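Myo-inositol phosphohydrolase (Mitsuokella multacida, PDB 4WU3) probably dephosphorylates myo-inositol hexakisphosphate (phytate), as a phytase of the protein tyrosine phosphatase-like family, and binds inositol-(1,3,4,5)-tetrakisphosphate in this crystal. Local coordinates at residues R62-G67 / W237-S242; F97-L102 / K200-N205; Q115-D120 / L226-S231; T194-V199 / A204-L209. The protein carries 2 engineered substitutions. One frame throughout, in Å; residues are numbered along the deposited sequence.

All four contacts lie in the N-terminal phosphatase-like half of the chain, in or beside the mixed five-stranded sheet 65-66, 91-94, 237-241, 116-122, 205-211. Contact 1 joins its edge strand to strand 237-241, which ends at the phosphate-binding loop. Contact 3 sets helix 219-230 against strand 116-122. Contact 2 joins helices 99-108 and 195-201, and shares the latter and residues 204-205 with contact 4. The centres of contacts 2 and 4 are about 8 Å apart, those of the other pairs about 11 to 16 Å. Along the chain, residues 62-67 come first and 237-242 last, enclosing the other three; contacts 2 and 3 alternate. E195 bonds H241 and Y206 bonds D120, tying contact 4 to contacts 1 and 3.

Contact 1 of 4, residues R62-G67 / W237-S242; sequences RNFRMG and WLHYHS. Engineered in segment 237-242: S242 (natural residue Cys). With PO4 (phosphate ion), chain G.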
loop_
_atom_site.group_PDB
_atom_site.type_symbol
_atom_site.label_atom_id
_atom_site.label_comp_id
_atom_site.label_asym_id
_atom_site.label_seq_id
_atom_site.Cartn_x
_atom_site.Cartn_y
_atom_site.Cartn_z
ATOM N N ARG A 62 8.636 26.391 -6.379
ATOM C CA ARG A 62 7.395 25.712 -6.691
ATOM C C ARG A 62 6.536 25.447 -5.459
ATOM O O ARG A 62 7.026 24.991 -4.429
ATOM C CB ARG A 62 7.759 24.390 -7.380
ATOM C CG ARG A 62 6.606 23.457 -7.705
ATOM C CD ARG A 62 7.146 22.171 -8.302
ATOM N NE ARG A 62 6.083 21.259 -8.716
ATOM C CZ ARG A 62 6.255 19.958 -8.911
ATOM N NH1 ARG A 62 7.447 19.408 -8.729
ATOM N NH2 ARG A 62 5.237 19.207 -9.286
ATOM N N ASN A 63 5.248 25.749 -5.582
ATOM C CA ASN A 63 4.268 25.462 -4.543
ATOM C C ASN A 63 4.559 26.129 -3.218
ATOM O O ASN A 63 4.156 25.632 -2.171
ATOM C CB ASN A 63 4.136 23.944 -4.345
ATOM C CG ASN A 63 3.400 23.288 -5.488
ATOM O OD1 ASN A 63 2.461 23.871 -6.038
ATOM N ND2 ASN A 63 3.835 22.090 -5.876
ATOM N N PHE A 64 5.249 27.257 -3.251
ATOM C CA PHE A 64 5.489 27.991 -2.023
ATOM C C PHE A 64 4.170 28.510 -1.444
ATOM O O PHE A 64 3.337 29.047 -2.167
ATOM C CB PHE A 64 6.425 29.173 -2.248
ATOM C CG PHE A 64 6.643 29.984 -1.008
ATOM C CD1 PHE A 64 7.644 29.647 -0.109
ATOM C CD2 PHE A 64 5.816 31.045 -0.711
ATOM C CE1 PHE A 64 7.822 30.366 1.050
ATOM C CE2 PHE A 64 5.996 31.768 0.447
ATOM C CZ PHE A 64 6.994 31.427 1.330
ATOM N N ARG A 65 3.978 28.359 -0.143
ATOM C CA ARG A 65 2.875 29.039 0.521
ATOM C C ARG A 65 3.211 29.286 1.970
ATOM O O ARG A 65 4.026 28.582 2.560
ATOM C CB ARG A 65 1.567 28.253 0.422
ATOM C CG ARG A 65 1.522 26.948 1.218
ATOM C CD ARG A 65 2.148 25.803 0.439
ATOM N NE ARG A 65 1.655 24.501 0.871
ATOM C CZ ARG A 65 2.051 23.345 0.348
ATOM N NH1 ARG A 65 2.952 23.319 -0.616
ATOM N NH2 ARG A 65 1.555 22.210 0.790
ATOM N N MET A 66 2.604 30.325 2.523
ATOM C CA MET A 66 2.686 30.591 3.938
ATOM C C MET A 66 1.346 30.244 4.557
ATOM O O MET A 66 0.323 30.271 3.889
ATOM C CB MET A 66 3.036 32.051 4.180
ATOM C CG MET A 66 4.516 32.322 3.964
ATOM S SD MET A 66 4.896 34.060 3.899
ATOM C CE MET A 66 4.300 34.647 5.481
ATOM N N GLY A 67 1.366 29.901 5.836
ATOM C CA GLY A 67 0.154 29.507 6.532
ATOM C C GLY A 67 -0.881 30.602 6.574
ATOM O O GLY A 67 -2.080 30.330 6.712
ATOM N N TRP A 237 10.331 29.888 13.157
ATOM C CA TRP A 237 9.595 29.814 11.916
ATOM C C TRP A 237 9.975 28.512 11.235
ATOM O O TRP A 237 11.149 28.235 11.043
ATOM C CB TRP A 237 9.911 31.008 11.020
ATOM C CG TRP A 237 9.099 30.996 9.783
ATOM C CD1 TRP A 237 9.285 30.197 8.703
ATOM C CD2 TRP A 237 7.956 31.796 9.501
ATOM N NE1 TRP A 237 8.331 30.444 7.760
ATOM C CE2 TRP A 237 7.491 31.420 8.227
ATOM C CE3 TRP A 237 7.265 32.779 10.206
ATOM C CZ2 TRP A 237 6.383 32.014 7.629
ATOM C CZ3 TRP A 237 6.157 33.354 9.623
ATOM C CH2 TRP A 237 5.730 32.975 8.345
ATOM N N LEU A 238 8.967 27.713 10.900
ATOM C CA LEU A 238 9.162 26.410 10.269
ATOM C C LEU A 238 8.804 26.423 8.787
ATOM O O LEU A 238 7.710 26.821 8.400
ATOM C CB LEU A 238 8.308 25.356 10.975
ATOM C CG LEU A 238 8.706 25.023 12.416
ATOM C CD1 LEU A 238 7.951 23.793 12.902
ATOM C CD2 LEU A 238 10.203 24.799 12.534
ATOM N N HIS A 239 9.745 25.983 7.962
ATOM C CA HIS A 239 9.501 25.838 6.542
ATOM C C HIS A 239 9.654 24.374 6.174
ATOM O O HIS A 239 10.757 23.832 6.252
ATOM C CB HIS A 239 10.489 26.674 5.725
ATOM C CG HIS A 239 10.236 26.610 4.259
ATOM N ND1 HIS A 239 9.290 27.394 3.639
ATOM C CD2 HIS A 239 10.752 25.806 3.298
ATOM C CE1 HIS A 239 9.248 27.094 2.354
ATOM N NE2 HIS A 239 10.128 26.136 2.118
ATOM N N TYR A 240 8.543 23.736 5.803
ATOM C CA TYR A 240 8.538 22.328 5.427
ATOM C C TYR A 240 8.734 22.186 3.925
ATOM O O TYR A 240 8.161 22.944 3.122
ATOM C CB TYR A 240 7.209 21.666 5.791
ATOM C CG TYR A 240 6.871 21.687 7.255
ATOM C CD1 TYR A 240 7.470 20.808 8.135
ATOM C CD2 TYR A 240 5.929 22.578 7.755
ATOM C CE1 TYR A 240 7.156 20.828 9.481
ATOM C CE2 TYR A 240 5.608 22.605 9.090
ATOM C CZ TYR A 240 6.220 21.731 9.956
ATOM O OH TYR A 240 5.908 21.767 11.304
ATOM N N HIS A 241 9.540 21.215 3.532
ATOM C CA HIS A 241 9.650 20.905 2.120
ATOM C C HIS A 241 10.005 19.438 1.844
ATOM O O HIS A 241 10.626 18.746 2.664
ATOM C CB HIS A 241 10.659 21.839 1.458
ATOM C CG HIS A 241 12.061 21.336 1.507
ATOM N ND1 HIS A 241 12.552 20.426 0.595
ATOM C CD2 HIS A 241 13.075 21.609 2.357
ATOM C CE1 HIS A 241 13.810 20.154 0.889
ATOM N NE2 HIS A 241 14.149 20.859 1.954
ATOM N N SER A 242 9.592 18.981 0.671
ATOM C CA SER A 242 9.903 17.653 0.196
ATOM C C SER A 242 10.515 17.824 -1.199
ATOM O O SER A 242 11.325 18.745 -1.395
ATOM C CB SER A 242 8.636 16.808 0.176
ATOM O OG SER A 242 7.510 17.586 -0.218
HETATM P P PO4 G . 6.279 15.304 -2.455
HETATM O O1 PO4 G . 5.327 14.966 -3.577
HETATM O O2 PO4 G . 5.913 16.696 -1.989
HETATM O O3 PO4 G . 7.709 15.256 -2.925
HETATM O O4 PO4 G . 6.147 14.351 -1.281
#
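F64 and M66 meet H239 and W237 from antiparallel strands too distant to pair, since strand 91-94 runs between them in the mixed sheet; the nearest CA atoms, of M66 and H239, are 8.7 Å apart. Strand 237-241 leads into the P-loop of the tyrosine phosphatase fold, where engineered S242 replaces the signature cysteine and hydrogen-bonds through OG to O2 of a phosphate ion also held by A244 N, M246 N and R248 NE. Side chains alone bridge the gap. F64 swings its ring, CG anti to the backbone N (chi1 177°), until CE1 is 3.8 Å from H239 CE1; the two rings meet rim to rim with planes 18° apart. Both H239 nitrogens are engaged by the intervening strand, ND1 with S92 OG and NE2 with S94 OG, which fixes the imidazole's rotation. W237 NE1 also bonds S92 OG. M66 crosses the indole at about a right angle, its chain bending at the sulfur to bring CE 3.6 Å from W237 CH2.

Contact 2 of 4, residues F97-L102 / K200-N205; sequences FSEKEL and KQHGAN
E99, in the first turn of helix 99-108, and H202, just past helix 195-201, meet through their side-chain torsions: CG of E99 stands anti to the backbone N (chi1 -169°) with the chain extended beyond it, while H202 turns its ring beside its own backbone N (chi1 -80°). The carboxylate arrives at the edge of the imidazole, near its plane, with E99 OE2 3.1 Å from H202 CE1 and the two flat groups 65° apart. E99 CG lies alongside, 3.5 Å from H202 CE1. This is a contact with a ring carbon. The stronger polar partners lie elsewhere, R193 in a salt bridge to E99 OE2, E103 OE2 at H202 NE2 and the M198 carbonyl at H202 ND1. With both nitrogens facing acceptors and carboxylates close by, the imidazole may well be protonated. L102 completes the grip: its CD2 sits over one face of the ring, displaced toward the rim and 4.3 Å from H202 CG. The start of helix 99-108 thereby packs against the end of helix 195-201. Both ends carry classic capping motifs: a capping box at the first, where E101 N donates to S98 OG (3.2 Å) and S98 N to E101 OE1 (2.8 Å), and a Schellman motif at the second, closed by G203 with positive phi.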
loop_
_atom_site.group_PDB
_atom_site.type_symbol
_atom_site.label_atom_id
_atom_site.label_comp_id
_atom_site.label_asym_id
_atom_site.label_seq_id
_atom_site.Cartn_x
_atom_site.Cartn_y
_atom_site.Cartn_z
ATOM N N PHE A 97 14.267 23.596 -3.125
ATOM C CA PHE A 97 14.704 24.913 -3.567
ATOM C C PHE A 97 16.195 24.940 -3.916
ATOM O O PHE A 97 17.020 24.253 -3.284
ATOM C CB PHE A 97 14.412 25.974 -2.481
ATOM C CG PHE A 97 14.728 25.525 -1.067
ATOM C CD1 PHE A 97 16.039 25.426 -0.627
ATOM C CD2 PHE A 97 13.705 25.214 -0.176
ATOM C CE1 PHE A 97 16.325 25.009 0.663
ATOM C CE2 PHE A 97 13.985 24.808 1.123
ATOM C CZ PHE A 97 15.297 24.701 1.541
ATOM N N SER A 98 16.530 25.731 -4.936
ATOM C CA SER A 98 17.913 26.095 -5.210
ATOM C C SER A 98 18.371 27.097 -4.159
ATOM O O SER A 98 17.586 27.548 -3.316
ATOM C CB SER A 98 18.044 26.722 -6.604
ATOM O OG SER A 98 17.616 28.073 -6.593
ATOM N N GLU A 99 19.642 27.463 -4.202
ATOM C CA GLU A 99 20.163 28.418 -3.229
ATOM C C GLU A 99 19.501 29.798 -3.365
ATOM O O GLU A 99 19.123 30.405 -2.375
ATOM C CB GLU A 99 21.672 28.546 -3.391
ATOM C CG GLU A 99 22.339 29.310 -2.274
ATOM C CD GLU A 99 23.850 29.302 -2.404
ATOM O OE1 GLU A 99 24.341 29.273 -3.550
ATOM O OE2 GLU A 99 24.545 29.334 -1.372
ATOM N N LYS A 100 19.370 30.299 -4.590
ATOM C CA LYS A 100 18.682 31.575 -4.805
ATOM C C LYS A 100 17.207 31.512 -4.393
ATOM O O LYS A 100 16.630 32.515 -3.964
ATOM C CB LYS A 100 18.798 32.021 -6.262
ATOM C CG LYS A 100 20.207 32.423 -6.676
ATOM C CD LYS A 100 20.238 32.990 -8.088
ATOM C CE LYS A 100 21.663 33.107 -8.608
ATOM N NZ LYS A 100 22.448 34.044 -7.774
ATOM N N GLU A 101 16.584 30.344 -4.519
ATOM C CA GLU A 101 15.191 30.218 -4.076
ATOM C C GLU A 101 15.113 30.243 -2.551
ATOM O O GLU A 101 14.183 30.808 -1.979
ATOM C CB GLU A 101 14.534 28.961 -4.655
ATOM C CG GLU A 101 14.334 29.042 -6.166
ATOM C CD GLU A 101 13.907 27.731 -6.796
ATOM O OE1 GLU A 101 14.325 26.646 -6.318
ATOM O OE2 GLU A 101 13.159 27.801 -7.799
ATOM N N LEU A 102 16.101 29.655 -1.885
ATOM C CA LEU A 102 16.156 29.760 -0.429
ATOM C C LEU A 102 16.305 31.230 -0.035
ATOM O O LEU A 102 15.622 31.714 0.876
ATOM C CB LEU A 102 17.298 28.932 0.161
ATOM C CG LEU A 102 17.519 29.094 1.673
ATOM C CD1 LEU A 102 16.310 28.635 2.472
ATOM C CD2 LEU A 102 18.759 28.362 2.152
ATOM N N LYS A 200 22.872 26.221 6.720
ATOM C CA LYS A 200 23.595 26.808 7.830
ATOM C C LYS A 200 24.532 27.942 7.397
ATOM O O LYS A 200 24.767 28.878 8.154
ATOM C CB LYS A 200 24.373 25.729 8.562
ATOM C CG LYS A 200 23.468 24.794 9.325
ATOM C CD LYS A 200 24.273 23.951 10.283
ATOM C CE LYS A 200 23.355 23.171 11.193
ATOM N NZ LYS A 200 24.125 22.254 12.076
ATOM N N GLN A 201 25.050 27.872 6.177
ATOM C CA GLN A 201 25.888 28.953 5.655
ATOM C C GLN A 201 25.072 30.212 5.428
ATOM O O GLN A 201 25.622 31.306 5.328
ATOM C CB GLN A 201 26.589 28.530 4.363
ATOM C CG GLN A 201 27.833 27.716 4.652
ATOM C CD GLN A 201 28.374 27.018 3.433
ATOM O OE1 GLN A 201 28.166 27.458 2.302
ATOM N NE2 GLN A 201 29.074 25.912 3.656
ATOM N N HIS A 202 23.755 30.056 5.357
ATOM C CA HIS A 202 22.878 31.206 5.277
ATOM C C HIS A 202 22.416 31.660 6.652
ATOM O O HIS A 202 21.598 32.565 6.767
ATOM C CB HIS A 202 21.697 30.910 4.360
ATOM C CG HIS A 202 22.036 31.045 2.912
ATOM N ND1 HIS A 202 22.737 30.082 2.223
ATOM C CD2 HIS A 202 21.822 32.055 2.039
ATOM C CE1 HIS A 202 22.915 30.479 0.977
ATOM N NE2 HIS A 202 22.370 31.674 0.839
ATOM N N GLY A 203 22.956 31.029 7.689
ATOM C CA GLY A 203 22.652 31.407 9.068
ATOM C C GLY A 203 21.351 30.833 9.586
ATOM O O GLY A 203 20.868 31.230 10.642
ATOM N N ALA A 204 20.773 29.891 8.847
ATOM C CA ALA A 204 19.497 29.314 9.243
ATOM C C ALA A 204 19.684 27.978 9.942
ATOM O O ALA A 204 20.791 27.463 10.041
ATOM C CB ALA A 204 18.589 29.162 8.028
ATOM N N ASN A 205 18.581 27.424 10.432
ATOM C CA ASN A 205 18.598 26.136 11.103
ATOM C C ASN A 205 18.058 25.019 10.217
ATOM O O ASN A 205 17.347 25.276 9.249
ATOM C CB ASN A 205 17.764 26.230 12.359
ATOM C CG ASN A 205 18.238 27.329 13.270
ATOM O OD1 ASN A 205 19.216 27.157 13.994
ATOM N ND2 ASN A 205 17.557 28.473 13.234
#

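Contact 3 of 4, residues Q115-D120 / L226-S231; sequences QFYDVD and LEFYKS
Y117 and F228 meet obliquely, their ring planes 65° apart and centroids 6.0 Å from each other. Y117 CD2 comes in at the edge of the F228 ring, near its plane, and stands 4.0 Å from F228 CE1 and equally close to CZ. On the other flank of the same ring, V119 CG2 lies 4.2 Å from F228 CE2, so the phenyl spans two strand residues that both point toward the helix, while D118 between them points away. With CG anti to its backbone N (chi1 159°), F228 sends its ring toward the strand, against Y117 and V119. Helix 219-230 is the connection of a beta-alpha-beta crossover: it links the parallel strands 205-211 and 237-241 and crosses strand 116-122, which lies between them in the sheet. A ring stack on F228 comes from F207 of strand 205-211. Three residues on from F228, S231 donates from both N and OG to F228 O, from the same face of that carbonyl and at 3.1 and 2.9 Å respectively.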
loop_
_atom_site.group_PDB
_atom_site.type_symbol
_atom_site.label_atom_id
_atom_site.label_comp_id
_atom_site.label_asym_id
_atom_site.label_seq_id
_atom_site.Cartn_x
_atom_site.Cartn_y
_atom_site.Cartn_z
ATOM N N GLN A 115 15.962 32.532 13.285
ATOM C CA GLN A 115 14.671 31.990 13.700
ATOM C C GLN A 115 14.030 31.035 12.684
ATOM O O GLN A 115 12.905 30.584 12.870
ATOM C CB GLN A 115 13.717 33.137 14.014
ATOM C CG GLN A 115 13.934 33.675 15.412
ATOM C CD GLN A 115 15.311 34.263 15.588
ATOM O OE1 GLN A 115 16.109 33.811 16.403
ATOM N NE2 GLN A 115 15.573 35.299 14.847
ATOM N N PHE A 116 14.760 30.706 11.627
ATOM C CA PHE A 116 14.195 29.961 10.512
ATOM C C PHE A 116 14.691 28.517 10.559
ATOM O O PHE A 116 15.893 28.274 10.670
ATOM C CB PHE A 116 14.593 30.642 9.199
ATOM C CG PHE A 116 14.020 29.996 7.968
ATOM C CD1 PHE A 116 12.789 30.368 7.482
ATOM C CD2 PHE A 116 14.734 29.041 7.281
ATOM C CE1 PHE A 116 12.260 29.774 6.351
ATOM C CE2 PHE A 116 14.219 28.454 6.149
ATOM C CZ PHE A 116 12.977 28.818 5.683
ATOM N N TYR A 117 13.756 27.568 10.487
ATOM C CA TYR A 117 14.093 26.142 10.495
ATOM C C TYR A 117 13.661 25.484 9.191
ATOM O O TYR A 117 12.483 25.443 8.868
ATOM C CB TYR A 117 13.444 25.427 11.687
ATOM C CG TYR A 117 14.015 25.868 13.012
ATOM C CD1 TYR A 117 13.644 27.080 13.568
ATOM C CD2 TYR A 117 14.948 25.089 13.699
ATOM C CE1 TYR A 117 14.177 27.508 14.768
ATOM C CE2 TYR A 117 15.491 25.521 14.910
ATOM C CZ TYR A 117 15.091 26.726 15.439
ATOM O OH TYR A 117 15.597 27.186 16.643
ATOM N N ASP A 118 14.636 24.993 8.441
ATOM C CA ASP A 118 14.387 24.217 7.252
ATOM C C ASP A 118 14.102 22.800 7.696
ATOM O O ASP A 118 14.973 22.128 8.247
ATOM C CB ASP A 118 15.616 24.258 6.342
ATOM C CG ASP A 118 15.505 23.323 5.152
ATOM O OD1 ASP A 118 14.372 23.048 4.698
ATOM O OD2 ASP A 118 16.563 22.868 4.661
ATOM N N VAL A 119 12.868 22.360 7.485
ATOM C CA VAL A 119 12.494 20.986 7.757
ATOM C C VAL A 119 12.473 20.229 6.447
ATOM O O VAL A 119 11.524 20.337 5.657
ATOM C CB VAL A 119 11.123 20.884 8.451
ATOM C CG1 VAL A 119 10.779 19.435 8.749
ATOM C CG2 VAL A 119 11.118 21.702 9.740
ATOM N N ASP A 120 13.541 19.459 6.251
ATOM C CA ASP A 120 13.818 18.726 5.032
ATOM C C ASP A 120 13.270 17.316 5.133
ATOM O O ASP A 120 13.846 16.473 5.819
ATOM C CB ASP A 120 15.336 18.682 4.836
ATOM C CG ASP A 120 15.752 17.928 3.602
ATOM O OD1 ASP A 120 14.865 17.456 2.870
ATOM O OD2 ASP A 120 16.982 17.811 3.367
ATOM N N LEU A 226 8.136 15.333 16.710
ATOM C CA LEU A 226 7.501 15.882 17.916
ATOM C C LEU A 226 8.502 16.296 18.993
ATOM O O LEU A 226 8.354 17.345 19.636
ATOM C CB LEU A 226 6.506 14.883 18.494
ATOM C CG LEU A 226 5.260 14.745 17.632
ATOM C CD1 LEU A 226 4.368 13.596 18.084
ATOM C CD2 LEU A 226 4.501 16.060 17.629
ATOM N N GLU A 227 9.530 15.489 19.178
ATOM C CA GLU A 227 10.576 15.842 20.124
ATOM C C GLU A 227 11.365 17.079 19.637
ATOM O O GLU A 227 11.742 17.930 20.442
ATOM C CB GLU A 227 11.492 14.648 20.399
ATOM C CG GLU A 227 10.786 13.514 21.137
ATOM C CD GLU A 227 10.197 13.906 22.502
ATOM O OE1 GLU A 227 10.944 14.450 23.363
ATOM O OE2 GLU A 227 8.982 13.627 22.726
ATOM N N PHE A 228 11.585 17.204 18.331
ATOM C CA PHE A 228 12.128 18.446 17.766
ATOM C C PHE A 228 11.167 19.620 17.976
ATOM O O PHE A 228 11.559 20.728 18.365
ATOM C CB PHE A 228 12.382 18.243 16.273
ATOM C CG PHE A 228 12.463 19.514 15.468
ATOM C CD1 PHE A 228 13.606 20.305 15.491
ATOM C CD2 PHE A 228 11.416 19.886 14.632
ATOM C CE1 PHE A 228 13.683 21.461 14.724
ATOM C CE2 PHE A 228 11.498 21.032 13.850
ATOM C CZ PHE A 228 12.631 21.822 13.903
ATOM N N TYR A 229 9.894 19.378 17.703
ATOM C CA TYR A 229 8.892 20.424 17.792
ATOM C C TYR A 229 8.815 20.997 19.200
ATOM O O TYR A 229 8.757 22.214 19.393
ATOM C CB TYR A 229 7.530 19.879 17.373
ATOM C CG TYR A 229 6.412 20.892 17.456
ATOM C CD1 TYR A 229 6.178 21.783 16.415
ATOM C CD2 TYR A 229 5.593 20.957 18.566
ATOM C CE1 TYR A 229 5.148 22.702 16.482
ATOM C CE2 TYR A 229 4.570 21.883 18.645
ATOM C CZ TYR A 229 4.356 22.753 17.604
ATOM O OH TYR A 229 3.326 23.670 17.670
ATOM N N LYS A 230 8.805 20.110 20.185
ATOM C CA LYS A 230 8.673 20.511 21.576
ATOM C C LYS A 230 9.883 21.275 22.104
ATOM O O LYS A 230 9.792 21.956 23.117
ATOM C CB LYS A 230 8.427 19.279 22.438
ATOM C CG LYS A 230 7.049 18.677 22.221
ATOM C CD LYS A 230 7.012 17.204 22.582
ATOM C CE LYS A 230 7.083 17.002 24.084
ATOM N NZ LYS A 230 7.031 15.554 24.428
ATOM N N SER A 231 11.012 21.170 21.415
ATOM C CA SER A 231 12.212 21.843 21.861
ATOM C C SER A 231 12.392 23.188 21.164
ATOM O O SER A 231 13.379 23.866 21.410
ATOM C CB SER A 231 13.439 20.964 21.609
ATOM O OG SER A 231 13.772 20.966 20.226
#

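Contact 4 of 4, residues T194-V199 / A204-L209; sequences TEEEMV and ANYFRL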
loop_
_atom_site.group_PDB
_atom_site.type_symbol
_atom_site.label_atom_id
_atom_site.label_comp_id
_atom_site.label_asym_id
_atom_site.label_seq_id
_atom_site.Cartn_x
_atom_site.Cartn_y
_atom_site.Cartn_z
ATOM N N THR A 194 25.832 19.373 1.270
ATOM C CA THR A 194 24.554 18.845 1.732
ATOM C C THR A 194 23.623 20.023 1.934
ATOM O O THR A 194 24.078 21.164 1.995
ATOM C CB THR A 194 24.678 18.149 3.092
ATOM O OG1 THR A 194 25.154 19.086 4.070
ATOM C CG2 THR A 194 25.620 16.967 3.007
ATOM N N GLU A 195 22.329 19.765 2.063
ATOM C CA GLU A 195 21.377 20.855 2.278
ATOM C C GLU A 195 21.673 21.551 3.594
ATOM O O GLU A 195 21.539 22.773 3.719
ATOM C CB GLU A 195 19.932 20.341 2.271
ATOM C CG GLU A 195 18.890 21.448 2.368
ATOM C CD GLU A 195 17.486 20.965 2.057
ATOM O OE1 GLU A 195 17.296 20.243 1.050
ATOM O OE2 GLU A 195 16.567 21.313 2.815
ATOM N N GLU A 196 22.079 20.764 4.577
ATOM C CA GLU A 196 22.368 21.293 5.903
ATOM C C GLU A 196 23.473 22.332 5.822
ATOM O O GLU A 196 23.365 23.415 6.395
ATOM C CB GLU A 196 22.793 20.165 6.845
ATOM C CG GLU A 196 23.259 20.650 8.199
ATOM C CD GLU A 196 23.783 19.528 9.062
ATOM O OE1 GLU A 196 24.430 18.598 8.530
ATOM O OE2 GLU A 196 23.540 19.575 10.279
ATOM N N GLU A 197 24.544 21.986 5.115
ATOM C CA GLU A 197 25.667 22.903 4.972
ATOM C C GLU A 197 25.213 24.190 4.307
ATOM O O GLU A 197 25.552 25.271 4.766
ATOM C CB GLU A 197 26.809 22.256 4.184
ATOM C CG GLU A 197 27.574 21.213 4.987
ATOM C CD GLU A 197 28.549 20.404 4.149
ATOM O OE1 GLU A 197 28.312 20.218 2.927
ATOM O OE2 GLU A 197 29.548 19.928 4.729
ATOM N N MET A 198 24.422 24.072 3.245
ATOM C CA MET A 198 24.002 25.249 2.491
ATOM C C MET A 198 23.103 26.112 3.360
ATOM O O MET A 198 23.244 27.329 3.396
ATOM C CB MET A 198 23.289 24.824 1.209
ATOM C CG MET A 198 23.122 25.927 0.177
ATOM S SD MET A 198 21.575 26.786 0.426
ATOM C CE MET A 198 20.391 25.538 -0.079
ATOM N N VAL A 199 22.201 25.481 4.098
ATOM C CA VAL A 199 21.249 26.223 4.918
ATOM C C VAL A 199 21.946 26.918 6.085
ATOM O O VAL A 199 21.648 28.066 6.413
ATOM C CB VAL A 199 20.114 25.302 5.438
ATOM C CG1 VAL A 199 19.318 25.986 6.533
ATOM C CG2 VAL A 199 19.186 24.924 4.296
ATOM N N ALA A 204 20.773 29.891 8.847
ATOM C CA ALA A 204 19.497 29.314 9.243
ATOM C C ALA A 204 19.684 27.978 9.942
ATOM O O ALA A 204 20.791 27.463 10.041
ATOM C CB ALA A 204 18.589 29.162 8.028
ATOM N N ASN A 205 18.581 27.424 10.432
ATOM C CA ASN A 205 18.598 26.136 11.103
ATOM C C ASN A 205 18.058 25.019 10.217
ATOM O O ASN A 205 17.347 25.276 9.249
ATOM C CB ASN A 205 17.764 26.230 12.359
ATOM C CG ASN A 205 18.238 27.329 13.270
ATOM O OD1 ASN A 205 19.216 27.157 13.994
ATOM N ND2 ASN A 205 17.557 28.473 13.234
ATOM N N TYR A 206 18.388 23.777 10.571
ATOM C CA TYR A 206 18.122 22.622 9.727
ATOM C C TYR A 206 17.634 21.435 10.540
ATOM O O TYR A 206 18.159 21.150 11.616
ATOM C CB TYR A 206 19.398 22.223 8.991
ATOM C CG TYR A 206 19.243 21.062 8.032
ATOM C CD1 TYR A 206 18.610 21.235 6.814
ATOM C CD2 TYR A 206 19.762 19.794 8.327
ATOM C CE1 TYR A 206 18.460 20.193 5.934
ATOM C CE2 TYR A 206 19.632 18.744 7.427
ATOM C CZ TYR A 206 18.972 18.959 6.239
ATOM O OH TYR A 206 18.822 17.953 5.323
ATOM N N PHE A 207 16.640 20.733 10.008
ATOM C CA PHE A 207 16.166 19.493 10.606
ATOM C C PHE A 207 15.768 18.518 9.497
ATOM O O PHE A 207 15.070 18.888 8.554
ATOM C CB PHE A 207 14.990 19.759 11.534
ATOM C CG PHE A 207 14.487 18.534 12.233
ATOM C CD1 PHE A 207 15.194 17.996 13.297
ATOM C CD2 PHE A 207 13.307 17.922 11.832
ATOM C CE1 PHE A 207 14.744 16.863 13.947
ATOM C CE2 PHE A 207 12.846 16.789 12.485
ATOM C CZ PHE A 207 13.567 16.258 13.545
ATOM N N ARG A 208 16.226 17.281 9.610
ATOM C CA ARG A 208 16.007 16.279 8.579
ATOM C C ARG A 208 15.159 15.128 9.087
ATOM O O ARG A 208 15.378 14.617 10.178
ATOM C CB ARG A 208 17.351 15.722 8.099
ATOM C CG ARG A 208 17.257 14.623 7.046
ATOM C CD ARG A 208 16.924 15.178 5.675
ATOM N NE ARG A 208 17.149 14.209 4.595
ATOM C CZ ARG A 208 18.315 14.020 3.977
ATOM N NH1 ARG A 208 19.380 14.715 4.332
ATOM N NH2 ARG A 208 18.421 13.130 2.995
ATOM N N LEU A 209 14.181 14.748 8.279
ATOM C CA LEU A 209 13.510 13.467 8.387
ATOM C C LEU A 209 13.668 12.782 7.068
ATOM O O LEU A 209 13.353 13.371 6.045
ATOM C CB LEU A 209 12.021 13.655 8.624
ATOM C CG LEU A 209 11.660 14.235 9.971
ATOM C CD1 LEU A 209 10.149 14.348 10.064
ATOM C CD2 LEU A 209 12.223 13.353 11.065
HETATM O O HOH W 1 21.511 17.599 4.688
HETATM O O HOH W 2 21.408 20.556 12.110
#
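E196 lays its CB over one face of the Y206 ring in a CH-pi contact, 3.7 Å from the centroid and 25° off the ring normal. CG continues across the rim, 3.6 Å from Y206 CD2. Y206 CG, anti to its backbone N (chi1 -178°), carries the ring across to the helix. At the ring's edge, E195 OE2 lies in plane, and E195 CG approaches Y206 CE1 to 3.8 Å. Apolar packing is added by V199, whose CG1 touches A204 CB at 3.6 Å. One direct hydrogen bond joins the segments, A204 N to V199 O (3.2 Å), closing the turn between helix and strand. Two waters bridge the segments: one accepts from E196 N and donates to Y206 OH, while the other donates to E196 OE2 and, weakly, to Y206 O. The Y206 hydroxyl also bonds D120 OD2, and E195 OE2 bonds H241 NE2 next to the P-loop. The axes of 195-199 and 205-209 run nearly antiparallel (164°) and approach to 7.9 Å. Helix 195-201 thus lies on one face of the sheet, with M198 and V199 touching L102 of helix 99-108, while F207 points away from it, on the side where helix 219-230 packs.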